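Long-range contacts in insect group II chitinase (Ostrinia furnacalis, PDB 5Y2A), which catalyses, as a family 18 glycoside hydrolase, the cleavage of chitin, and probably takes part in breaking down cuticular chitin in the insect: residues Arg2-Val6 with Ile366-Arg371; Ser251-Val255 with Thr266-Glu271; Gly259-Gly263 with Ile306-Thr311. All blocks are in the same frame, centred on the assembly; numbering follows the deposited sequence.

Contact 1: Arg2-Val6 with Ile366-Arg371; sequences RFKVV and INHVLR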
loop_
_atom_site.group_PDB
_atom_site.type_symbol
_atom_site.label_atom_id
_atom_site.label_comp_id
_atom_site.label_asym_id
_atom_site.label_seq_id
_atom_site.Cartn_x
_atom_site.Cartn_y
_atom_site.Cartn_z
ATOM N N ARG A 2 -13.108 14.873 -33.499
ATOM C CA ARG A 2 -13.818 13.589 -33.712
ATOM C C ARG A 2 -13.489 12.549 -32.636
ATOM O O ARG A 2 -14.346 11.905 -32.189
ATOM C CB ARG A 2 -13.551 12.911 -35.057
ATOM C CG ARG A 2 -14.422 11.710 -35.372
ATOM C CD ARG A 2 -14.011 11.045 -36.709
ATOM N NE ARG A 2 -14.989 10.142 -37.285
ATOM C CZ ARG A 2 -14.732 8.926 -37.753
ATOM N NH1 ARG A 2 -13.514 8.445 -37.706
ATOM N NH2 ARG A 2 -15.688 8.171 -38.258
ATOM N N PHE A 3 -12.229 12.419 -32.277
ATOM C CA PHE A 3 -11.840 11.454 -31.253
ATOM C C PHE A 3 -11.155 12.180 -30.106
ATOM O O PHE A 3 -10.363 13.100 -30.327
ATOM C CB PHE A 3 -10.910 10.358 -31.806
ATOM C CG PHE A 3 -11.571 9.448 -32.809
ATOM C CD1 PHE A 3 -12.541 8.544 -32.408
ATOM C CD2 PHE A 3 -11.229 9.509 -34.151
ATOM C CE1 PHE A 3 -13.160 7.713 -33.323
ATOM C CE2 PHE A 3 -11.846 8.681 -35.076
ATOM C CZ PHE A 3 -12.810 7.784 -34.663
ATOM N N LYS A 4 -11.469 11.769 -28.883
ATOM C CA LYS A 4 -10.837 12.338 -27.704
ATOM C C LYS A 4 -9.611 11.528 -27.299
ATOM O O LYS A 4 -9.540 10.316 -27.517
ATOM C CB LYS A 4 -11.827 12.390 -26.535
ATOM C CG LYS A 4 -13.092 13.192 -26.812
ATOM C CD LYS A 4 -14.020 13.189 -25.587
ATOM C CE LYS A 4 -15.196 14.148 -25.770
ATOM N NZ LYS A 4 -16.042 13.775 -26.939
ATOM N N VAL A 5 -8.625 12.215 -26.724
ATOM C CA VAL A 5 -7.525 11.560 -26.021
ATOM C C VAL A 5 -7.551 12.132 -24.610
ATOM O O VAL A 5 -7.151 13.281 -24.382
ATOM C CB VAL A 5 -6.169 11.764 -26.700
ATOM C CG1 VAL A 5 -5.064 11.066 -25.898
ATOM C CG2 VAL A 5 -6.202 11.221 -28.125
ATOM N N VAL A 6 -8.064 11.351 -23.669
ATOM C CA VAL A 6 -8.298 11.795 -22.300
ATOM C C VAL A 6 -7.096 11.367 -21.469
ATOM O O VAL A 6 -6.850 10.169 -21.294
ATOM C CB VAL A 6 -9.607 11.212 -21.746
ATOM C CG1 VAL A 6 -9.817 11.614 -20.286
ATOM C CG2 VAL A 6 -10.789 11.658 -22.607
ATOM N N ILE A 366 -1.018 6.692 -29.557
ATOM C CA ILE A 366 -2.469 6.880 -29.526
ATOM C C ILE A 366 -2.873 8.141 -30.295
ATOM O O ILE A 366 -3.870 8.142 -31.032
ATOM C CB ILE A 366 -2.964 6.902 -28.064
ATOM C CG1 ILE A 366 -2.791 5.509 -27.437
ATOM C CG2 ILE A 366 -4.416 7.361 -27.990
ATOM C CD1 ILE A 366 -3.054 5.442 -25.935
ATOM N N ASN A 367 -2.110 9.228 -30.143
ATOM C CA ASN A 367 -2.414 10.464 -30.867
ATOM C C ASN A 367 -2.241 10.296 -32.371
ATOM O O ASN A 367 -2.975 10.901 -33.162
ATOM C CB ASN A 367 -1.524 11.594 -30.369
ATOM C CG ASN A 367 -2.080 12.246 -29.138
ATOM O OD1 ASN A 367 -2.811 13.229 -29.219
ATOM N ND2 ASN A 367 -1.753 11.686 -27.984
ATOM N N HIS A 368 -1.250 9.507 -32.773
ATOM C CA HIS A 368 -1.041 9.194 -34.182
ATOM C C HIS A 368 -2.293 8.580 -34.803
ATOM O O HIS A 368 -2.765 9.026 -35.856
ATOM C CB HIS A 368 0.164 8.256 -34.294
ATOM C CG HIS A 368 0.365 7.665 -35.653
ATOM N ND1 HIS A 368 0.602 8.431 -36.773
ATOM C CD2 HIS A 368 0.390 6.375 -36.064
ATOM C CE1 HIS A 368 0.749 7.638 -37.819
ATOM N NE2 HIS A 368 0.627 6.386 -37.415
ATOM N N VAL A 369 -2.870 7.579 -34.135
ATOM C CA VAL A 369 -4.027 6.872 -34.679
ATOM C C VAL A 369 -5.270 7.756 -34.653
ATOM O O VAL A 369 -6.026 7.827 -35.631
ATOM C CB VAL A 369 -4.266 5.565 -33.902
ATOM C CG1 VAL A 369 -5.575 4.925 -34.343
ATOM C CG2 VAL A 369 -3.092 4.610 -34.088
ATOM N N LEU A 370 -5.531 8.401 -33.519
ATOM C CA LEU A 370 -6.815 9.056 -33.304
ATOM C C LEU A 370 -6.856 10.490 -33.806
ATOM O O LEU A 370 -7.941 10.993 -34.124
ATOM C CB LEU A 370 -7.171 9.040 -31.815
ATOM C CG LEU A 370 -7.402 7.653 -31.221
ATOM C CD1 LEU A 370 -7.815 7.798 -29.768
ATOM C CD2 LEU A 370 -8.462 6.905 -32.027
ATOM N N ARG A 371 -5.713 11.170 -33.862
ATOM C CA ARG A 371 -5.679 12.580 -34.220
ATOM C C ARG A 371 -4.740 12.865 -35.385
ATOM O O ARG A 371 -4.504 14.038 -35.700
ATOM C CB ARG A 371 -5.303 13.421 -32.994
ATOM C CG ARG A 371 -6.299 13.249 -31.845
ATOM C CD ARG A 371 -5.831 13.930 -30.586
ATOM N NE ARG A 371 -5.907 15.385 -30.674
ATOM C CZ ARG A 371 -5.162 16.213 -29.947
ATOM N NH1 ARG A 371 -4.269 15.729 -29.092
ATOM N NH2 ARG A 371 -5.303 17.525 -30.079
HETATM O O HOH W 1 -9.899 13.063 -33.923
#

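Contact 2: Ser251-Val255 with Thr266-Glu271; sequences SFSVV and TYAGGE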
loop_
_atom_site.group_PDB
_atom_site.type_symbol
_atom_site.label_atom_id
_atom_site.label_comp_id
_atom_site.label_asym_id
_atom_site.label_seq_id
_atom_site.Cartn_x
_atom_site.Cartn_y
_atom_site.Cartn_z
ATOM N N SER A 251 2.704 -6.799 -12.051
ATOM C CA SER A 251 3.851 -7.668 -11.853
ATOM C C SER A 251 3.540 -8.751 -10.831
ATOM O O SER A 251 2.694 -8.581 -9.944
ATOM C CB SER A 251 5.078 -6.878 -11.398
ATOM O OG SER A 251 4.924 -6.483 -10.051
ATOM N N PHE A 252 4.251 -9.868 -10.974
ATOM C CA PHE A 252 4.035 -11.064 -10.178
ATOM C C PHE A 252 5.373 -11.690 -9.823
ATOM O O PHE A 252 6.354 -11.562 -10.561
ATOM C CB PHE A 252 3.227 -12.144 -10.921
ATOM C CG PHE A 252 1.903 -11.685 -11.481
ATOM C CD1 PHE A 252 1.843 -10.873 -12.605
ATOM C CD2 PHE A 252 0.717 -12.146 -10.932
ATOM C CE1 PHE A 252 0.625 -10.490 -13.138
ATOM C CE2 PHE A 252 -0.504 -11.769 -11.463
ATOM C CZ PHE A 252 -0.551 -10.941 -12.563
ATOM N N SER A 253 5.393 -12.400 -8.698
ATOM C CA SER A 253 6.468 -13.333 -8.369
ATOM C C SER A 253 5.914 -14.750 -8.504
ATOM O O SER A 253 4.926 -15.089 -7.846
ATOM C CB SER A 253 7.006 -13.074 -6.962
ATOM O OG SER A 253 7.553 -11.760 -6.859
ATOM N N VAL A 254 6.548 -15.575 -9.361
ATOM C CA VAL A 254 5.996 -16.867 -9.770
ATOM C C VAL A 254 6.533 -17.980 -8.874
ATOM O O VAL A 254 7.723 -18.007 -8.534
ATOM C CB VAL A 254 6.314 -17.150 -11.252
ATOM C CG1 VAL A 254 5.694 -18.496 -11.700
ATOM C CG2 VAL A 254 5.797 -16.013 -12.147
ATOM N N VAL A 255 5.652 -18.915 -8.506
ATOM C CA VAL A 255 6.056 -20.063 -7.698
ATOM C C VAL A 255 7.182 -20.822 -8.396
ATOM O O VAL A 255 7.161 -21.023 -9.617
ATOM C CB VAL A 255 4.841 -20.965 -7.425
ATOM C CG1 VAL A 255 5.271 -22.306 -6.850
ATOM C CG2 VAL A 255 3.857 -20.265 -6.494
ATOM N N THR A 266 1.312 -17.886 -8.650
ATOM C CA THR A 266 2.167 -16.850 -8.097
ATOM C C THR A 266 1.973 -16.781 -6.591
ATOM O O THR A 266 0.947 -17.208 -6.056
ATOM C CB THR A 266 1.873 -15.482 -8.728
ATOM O OG1 THR A 266 0.499 -15.150 -8.514
ATOM C CG2 THR A 266 2.149 -15.529 -10.227
ATOM N N TYR A 267 2.977 -16.230 -5.909
ATOM C CA TYR A 267 2.950 -16.115 -4.461
ATOM C C TYR A 267 3.006 -14.681 -3.948
ATOM O O TYR A 267 2.824 -14.470 -2.743
ATOM C CB TYR A 267 4.109 -16.918 -3.846
ATOM C CG TYR A 267 5.485 -16.391 -4.198
ATOM C CD1 TYR A 267 6.094 -15.410 -3.426
ATOM C CD2 TYR A 267 6.178 -16.879 -5.298
ATOM C CE1 TYR A 267 7.341 -14.924 -3.740
ATOM C CE2 TYR A 267 7.442 -16.400 -5.619
ATOM C CZ TYR A 267 8.017 -15.424 -4.833
ATOM O OH TYR A 267 9.272 -14.933 -5.146
ATOM N N ALA A 268 3.247 -13.697 -4.812
ATOM C CA ALA A 268 3.329 -12.305 -4.387
ATOM C C ALA A 268 3.274 -11.423 -5.627
ATOM O O ALA A 268 3.355 -11.904 -6.756
ATOM C CB ALA A 268 4.613 -12.036 -3.598
ATOM N N GLY A 269 3.121 -10.126 -5.403
ATOM C CA GLY A 269 3.405 -9.180 -6.459
ATOM C C GLY A 269 4.886 -9.196 -6.792
ATOM O O GLY A 269 5.718 -9.736 -6.062
ATOM N N GLY A 270 5.227 -8.605 -7.929
ATOM C CA GLY A 270 6.624 -8.482 -8.297
ATOM C C GLY A 270 7.384 -7.528 -7.390
ATOM O O GLY A 270 6.803 -6.713 -6.679
ATOM N N GLU A 271 8.713 -7.670 -7.392
ATOM C CA GLU A 271 9.592 -6.684 -6.764
ATOM C C GLU A 271 9.237 -5.278 -7.232
ATOM O O GLU A 271 8.925 -5.058 -8.406
ATOM C CB GLU A 271 11.057 -6.977 -7.121
ATOM C CG GLU A 271 11.660 -8.245 -6.532
ATOM C CD GLU A 271 11.897 -8.133 -5.032
ATOM O OE1 GLU A 271 12.372 -7.067 -4.590
ATOM O OE2 GLU A 271 11.613 -9.098 -4.301
HETATM O O HOH W 2 6.307 -4.437 -9.147
HETATM O O HOH W 3 9.374 -11.796 -4.670
#

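Contact 3: Gly259-Gly263 with Ile306-Thr311; sequences GTGLG and IGPYAT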
loop_
_atom_site.group_PDB
_atom_site.type_symbol
_atom_site.label_atom_id
_atom_site.label_comp_id
_atom_site.label_asym_id
_atom_site.label_seq_id
_atom_site.Cartn_x
_atom_site.Cartn_y
_atom_site.Cartn_z
ATOM N N GLY A 259 7.154 -22.283 -14.296
ATOM C CA GLY A 259 7.323 -21.813 -15.655
ATOM C C GLY A 259 7.013 -20.333 -15.807
ATOM O O GLY A 259 6.803 -19.598 -14.842
ATOM N N THR A 260 6.972 -19.898 -17.068
ATOM C CA THR A 260 6.771 -18.489 -17.393
ATOM C C THR A 260 5.482 -18.231 -18.157
ATOM O O THR A 260 5.305 -17.132 -18.694
ATOM C CB THR A 260 7.956 -17.951 -18.203
ATOM O OG1 THR A 260 8.055 -18.669 -19.444
ATOM C CG2 THR A 260 9.244 -18.096 -17.423
ATOM N N GLY A 261 4.581 -19.200 -18.242
ATOM C CA GLY A 261 3.397 -19.037 -19.050
ATOM C C GLY A 261 2.293 -18.265 -18.350
ATOM O O GLY A 261 2.371 -17.897 -17.181
ATOM N N LEU A 262 1.240 -18.009 -19.118
ATOM C CA LEU A 262 0.027 -17.434 -18.555
ATOM C C LEU A 262 -0.631 -18.456 -17.636
ATOM O O LEU A 262 -0.624 -19.656 -17.923
ATOM C CB LEU A 262 -0.928 -17.045 -19.680
ATOM C CG LEU A 262 -0.543 -15.828 -20.520
ATOM C CD1 LEU A 262 -1.411 -15.839 -21.761
ATOM C CD2 LEU A 262 -0.670 -14.509 -19.750
ATOM N N GLY A 263 -1.191 -17.981 -16.529
ATOM C CA GLY A 263 -1.827 -18.869 -15.572
ATOM C C GLY A 263 -0.893 -19.586 -14.617
ATOM O O GLY A 263 -1.356 -20.423 -13.838
ATOM N N ILE A 306 -3.664 -10.666 -26.556
ATOM C CA ILE A 306 -3.158 -9.967 -25.386
ATOM C C ILE A 306 -1.847 -9.299 -25.770
ATOM O O ILE A 306 -1.173 -9.697 -26.725
ATOM C CB ILE A 306 -2.941 -10.899 -24.176
ATOM C CG1 ILE A 306 -1.869 -11.940 -24.496
ATOM C CG2 ILE A 306 -4.247 -11.570 -23.753
ATOM C CD1 ILE A 306 -1.386 -12.681 -23.267
ATOM N N GLY A 307 -1.494 -8.255 -25.018
ATOM C CA GLY A 307 -0.202 -7.646 -25.167
ATOM C C GLY A 307 0.901 -8.533 -24.607
ATOM O O GLY A 307 0.661 -9.661 -24.154
ATOM N N PRO A 308 2.121 -8.012 -24.602
ATOM C CA PRO A 308 3.273 -8.806 -24.166
ATOM C C PRO A 308 3.337 -8.956 -22.650
ATOM O O PRO A 308 2.611 -8.312 -21.890
ATOM C CB PRO A 308 4.470 -8.000 -24.681
ATOM C CG PRO A 308 3.970 -6.599 -24.770
ATOM C CD PRO A 308 2.519 -6.695 -25.137
ATOM N N TYR A 309 4.224 -9.852 -22.225
ATOM C CA TYR A 309 4.699 -9.878 -20.848
ATOM C C TYR A 309 6.203 -10.129 -20.867
ATOM O O TYR A 309 6.763 -10.630 -21.849
ATOM C CB TYR A 309 3.941 -10.905 -19.978
ATOM C CG TYR A 309 3.993 -12.350 -20.435
ATOM C CD1 TYR A 309 3.026 -12.864 -21.289
ATOM C CD2 TYR A 309 4.989 -13.209 -19.982
ATOM C CE1 TYR A 309 3.062 -14.200 -21.701
ATOM C CE2 TYR A 309 5.032 -14.541 -20.384
ATOM C CZ TYR A 309 4.067 -15.027 -21.246
ATOM O OH TYR A 309 4.099 -16.345 -21.658
ATOM N N ALA A 310 6.865 -9.718 -19.790
ATOM C CA ALA A 310 8.305 -9.812 -19.689
ATOM C C ALA A 310 8.674 -10.598 -18.441
ATOM O O ALA A 310 7.983 -10.514 -17.418
ATOM C CB ALA A 310 8.962 -8.424 -19.672
ATOM N N THR A 311 9.767 -11.354 -18.518
ATOM C CA THR A 311 10.129 -12.264 -17.445
ATOM C C THR A 311 11.628 -12.213 -17.160
ATOM O O THR A 311 12.441 -11.922 -18.037
ATOM C CB THR A 311 9.757 -13.718 -17.760
ATOM O OG1 THR A 311 10.462 -14.135 -18.935
ATOM C CG2 THR A 311 8.244 -13.870 -17.958
HETATM O O HOH W 4 6.169 -18.148 -21.411
#

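Contact 1: Arg2-Val6 with Ile366-Arg371
Leu370 spreads its two methyl groups over Phe3 and Val5: CD2 lies over one face of the Phe3 ring, offset toward its rim, while CD1 sits 4.1 Å from Val5 CG2. The two side chains of Phe3 and Leu370 cross at about a right angle, their CB atoms 4.0 Å apart. With CG1 of Val5 anti to the backbone N (chi1 179°), the branches divide between partners, CG1 meeting Asn367 ND2 at 4.0 Å and CG2 resting against Arg371 CD at 3.7 Å. No direct hydrogen bond crosses; instead one water accepts from Phe3 N and donates to Leu370 O, each at 2.9 Å. Strand 4-10 pairs in parallel with strands 34-42 and 339-343, and helix 361-371 packs against it as the last helix of the TIM barrel, running nearly antiparallel to segment 4-6 with the short axes 153° apart. The second shell fixes the aliphatic part of Arg371: its chain bends at chi3, and NH1 donates to Asn367 OD1 at 2.9 Å, approaching almost in line with the C=O bond, though the N-H itself is bent (143°) and the oxygen lies out of the guanidinium plane. Asn367 is held in turn through ND2, which donates to Leu363 O and Leu31 O. Arg2 CG covers the other face of the Phe3 ring, and Ile366 carries the apolar layer on to Val245 and Phe247 of strand 241-254.

Contact 2: Ser251-Val255 with Thr266-Glu271
Tyr267 has its CG between the backbone N and the carbonyl carbon (chi1 65°), which folds the ring back across Ser253, whose own OG stands anti to the carbonyl carbon (chi1 -61°). Ser253 CB thereby lies over a face of the ring, 3.8 Å from its centroid in a CH-pi contact offset toward the rim, while Val254 O and Val255 N meet the ring at its edge. The same torsion of Ser253 aims OG at Gly269 O, to which it donates at 2.8 Å from above the carbonyl plane. The serine oxygen also bonds Gln315 NE2 and accepts from a water that donates to Tyr267 OH as well; that phenol bonds Asp314 OD2. Backbone bonds flank this point: Ser253 N donates to Ala268 O at 2.9 Å, almost straight (173°), and Tyr267 N to Ser253 O at 3.0 Å. The segments form a beta hairpin between strands 241-254 and 266-269, part of an antiparallel layer consistent with the insertion domain of many family 18 chitinases. Val254 and Thr266 are a non-hydrogen-bonded pair, and Thr266 CG2 fills the space beside Phe252 CB at 3.6 Å. Farther along, Gly270 N makes two weak bonds to Ser251, to O and to OG; a side chain at Gly270 would run into that hydroxyl. The ring of Phe252 meets Trp316 nearly at right angles, and across the subunit interface Glu271 OE1 forms a salt bridge with Lys90 NZ of the second subunit.

Contact 3: Gly259-Gly263 with Ile306-Thr311
Thr260 and Thr311 mark where the two backbones come nearest, CA to CA 7.1 Å, and from there the irregular loop 259-263 runs past the extended strand 309-311 without a clear direct hydrogen bond. Gly259 and Gly263, both with positive phi, bracket the loop at angles that suit a residue lacking a side chain. The space between is bridged mainly by Tyr309, whose CE2 comes to 3.1 Å from Thr260 O and whose CE1 lies 4.1 Å from Leu262 CG. Its CG is placed between the backbone N and the carbonyl carbon (chi1 59°), which sends the ring across to the loop. Leu262 and Ile306 reach toward each other tip to tip, CD1 to CD1 at 3.5 Å, closer than usual for two methyls. At the other end Thr260 CB touches Thr311 CG2 at 4.1 Å. The Tyr309 ring also stacks with Trp316 and His299, and Trp316 NE1 donates to Thr260 O. A water bonds Tyr309 OH and Thr260 OG1, each at 2.8 Å, and more weakly Thr260 O. Putting an alanine at Tyr309 would probably leave Leu262 CG without its aromatic neighbour and strip the bridging water of its phenol partner, opening a gap under the loop. The water thus joins both sides, and the apolar touches of Leu262 on Ile306 and Tyr309 complete the contact.

Overall arrangement
Contacts 2 and 3 are neighbours, their centres 12 Å apart, and meet where Val254 CG1 packs 3.5 Å from Gly259 O; the loop of contact 3 joins the two strands of contact 2, and Trp316 touches both. Contact 1 belongs to the barrel, with its centre 35 Å from that of contact 2 and 29 Å from that of contact 3, and contact 2 lies across the chain's centre from it. A bound NAG, associated with Tyr212, Asn225 and Asn229 and probably an N-linked glycan, is about 11 Å from the Ile306 side chain of contact 3. None of the segments includes the DxxDxDxE motif that identifies family 18 catalysis.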